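Zona pellucida sperm-binding protein 1,Zona pellucida sperm-binding protein 1 (Gallus gallus, PDB 6GF6) probably cross-links egg coat filaments in the bird's extracellular egg envelope, with this chain holding the ZP-N1 domain through which it forms homodimers. Local coordinates at residues L7-H11 and L22-T26. The protein carries 2 engineered substitutions. Sequence-based numbering, arbitrary orientation.
Sequences LLQYH and LAYPT
His11 and Leu22 form an antiparallel hydrogen-bonded pair in the beta hairpin of strands 9-14 and 18-24, at one side of the four-stranded sheet of this Ig-like ZP-N1 domain. Leu22 N reaches His11 O at 2.7 Å with a nearly straight N-H...O angle of 171°, and His11 N answers to Leu22 O at 2.9 Å. Two residues away along each strand, Tyr24 N donates to Gln9 O, while Ala23 CA also faces that oxygen at 3.4 Å. Between the Leu22 and Tyr24 bonds, Tyr10 and Ala23 make a non-hydrogen-bonded pair whose CB atoms lie 4.1 Å apart.

On the face that carries His11, Leu22 and Tyr24, chi1 of 73° places His11 CG between the backbone N and the carbonyl carbon, swinging the imidazole across to strand 18-24. There His11 NE2 lies 3.7 Å from Leu22 CD1, and His11 CE1 meets the edge of the Tyr24 ring, in its plane, 3.6 Å from Tyr24 OH. Leu8 lays CD1 against Pro25 CA at 3.7 Å; Val31 and Leu87 adjoin Leu8 from the second sheet.

The backbone bonds thus fix the hairpin, and contacts with Leu22 and Tyr24 probably limit rotation of the His11 ring, a zinc ligand of this protein together with nearby Asp13, although this chain carries no zinc.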
loop_
_atom_site.group_PDB
_atom_site.type_symbol
_atom_site.label_atom_id
_atom_site.label_comp_id
_atom_site.label_asym_id
_atom_site.label_seq_id
_atom_site.Cartn_x
_atom_site.Cartn_y
_atom_site.Cartn_z
ATOM N N LEU B 7 -4.838 21.490 -16.501
ATOM C CA LEU B 7 -4.486 20.638 -17.627
ATOM C C LEU B 7 -3.775 19.362 -17.155
ATOM O O LEU B 7 -3.339 18.544 -17.967
ATOM C CB LEU B 7 -3.598 21.429 -18.597
ATOM C CG LEU B 7 -2.909 20.733 -19.774
ATOM C CD1 LEU B 7 -3.916 20.092 -20.723
ATOM C CD2 LEU B 7 -2.040 21.737 -20.514
ATOM N N LEU B 8 -3.666 19.198 -15.835
ATOM C CA LEU B 8 -3.118 17.974 -15.259
ATOM C C LEU B 8 -4.063 16.810 -15.530
ATOM O O LEU B 8 -5.272 16.921 -15.309
ATOM C CB LEU B 8 -2.886 18.142 -13.755
ATOM C CG LEU B 8 -2.341 16.925 -12.993
ATOM C CD1 LEU B 8 -0.942 16.541 -13.464
ATOM C CD2 LEU B 8 -2.341 17.196 -11.486
ATOM N N GLN B 9 -3.523 15.697 -16.013
ATOM C CA GLN B 9 -4.326 14.502 -16.245
ATOM C C GLN B 9 -4.332 13.632 -14.994
ATOM O O GLN B 9 -3.269 13.269 -14.477
ATOM C CB GLN B 9 -3.780 13.708 -17.432
ATOM C CG GLN B 9 -3.901 14.420 -18.775
ATOM C CD GLN B 9 -5.338 14.726 -19.155
ATOM O OE1 GLN B 9 -6.123 13.821 -19.438
ATOM N NE2 GLN B 9 -5.689 16.009 -19.166
ATOM N N TYR B 10 -5.530 13.286 -14.522
ATOM C CA TYR B 10 -5.671 12.420 -13.361
ATOM C C TYR B 10 -7.040 11.754 -13.381
ATOM O O TYR B 10 -7.966 12.201 -14.061
ATOM C CB TYR B 10 -5.474 13.185 -12.045
ATOM C CG TYR B 10 -6.466 14.302 -11.818
ATOM C CD1 TYR B 10 -7.729 14.045 -11.310
ATOM C CD2 TYR B 10 -6.125 15.623 -12.087
ATOM C CE1 TYR B 10 -8.639 15.064 -11.104
ATOM C CE2 TYR B 10 -7.028 16.650 -11.874
ATOM C CZ TYR B 10 -8.283 16.364 -11.378
ATOM O OH TYR B 10 -9.188 17.379 -11.159
ATOM N N HIS B 11 -7.141 10.665 -12.623
ATOM C CA HIS B 11 -8.390 9.947 -12.424
ATOM C C HIS B 11 -8.221 9.083 -11.183
ATOM O O HIS B 11 -7.104 8.866 -10.710
ATOM C CB HIS B 11 -8.733 9.084 -13.638
ATOM C CG HIS B 11 -7.866 7.871 -13.759
ATOM N ND1 HIS B 11 -6.627 7.899 -14.365
ATOM C CD2 HIS B 11 -8.050 6.597 -13.339
ATOM C CE1 HIS B 11 -6.089 6.694 -14.319
ATOM N NE2 HIS B 11 -6.932 5.885 -13.703
ATOM N N LEU B 22 -4.683 8.548 -9.492
ATOM C CA LEU B 22 -3.532 8.528 -10.387
ATOM C C LEU B 22 -3.415 9.865 -11.107
ATOM O O LEU B 22 -4.400 10.371 -11.653
ATOM C CB LEU B 22 -3.636 7.384 -11.392
ATOM C CG LEU B 22 -3.742 5.986 -10.778
ATOM C CD1 LEU B 22 -5.186 5.637 -10.443
ATOM C CD2 LEU B 22 -3.146 4.957 -11.719
ATOM N N ALA B 23 -2.213 10.439 -11.092
ATOM C CA ALA B 23 -1.934 11.725 -11.717
ATOM C C ALA B 23 -0.727 11.597 -12.630
ATOM O O ALA B 23 0.223 10.871 -12.319
ATOM C CB ALA B 23 -1.672 12.815 -10.662
ATOM N N TYR B 24 -0.763 12.316 -13.753
ATOM C CA TYR B 24 0.255 12.204 -14.797
ATOM C C TYR B 24 0.818 13.586 -15.110
ATOM O O TYR B 24 0.424 14.230 -16.091
ATOM C CB TYR B 24 -0.326 11.531 -16.041
ATOM C CG TYR B 24 -0.921 10.167 -15.753
ATOM C CD1 TYR B 24 -2.244 10.037 -15.333
ATOM C CD2 TYR B 24 -0.159 9.016 -15.874
ATOM C CE1 TYR B 24 -2.791 8.793 -15.063
ATOM C CE2 TYR B 24 -0.695 7.768 -15.603
ATOM C CZ TYR B 24 -2.010 7.663 -15.199
ATOM O OH TYR B 24 -2.543 6.423 -14.929
ATOM N N PRO B 25 1.756 14.068 -14.300
ATOM C CA PRO B 25 2.357 15.382 -14.564
ATOM C C PRO B 25 3.289 15.352 -15.770
ATOM O O PRO B 25 3.887 14.330 -16.115
ATOM C CB PRO B 25 3.118 15.688 -13.270
ATOM C CG PRO B 25 3.436 14.359 -12.704
ATOM C CD PRO B 25 2.300 13.448 -13.081
ATOM N N THR B 26 3.450 16.523 -16.385
ATOM C CA THR B 26 4.192 16.642 -17.629
ATOM C C THR B 26 5.686 16.816 -17.352
ATOM O O THR B 26 6.134 16.851 -16.203
ATOM C CB THR B 26 3.651 17.810 -18.453
ATOM O OG1 THR B 26 3.858 19.039 -17.745
ATOM C CG2 THR B 26 2.162 17.633 -18.719
#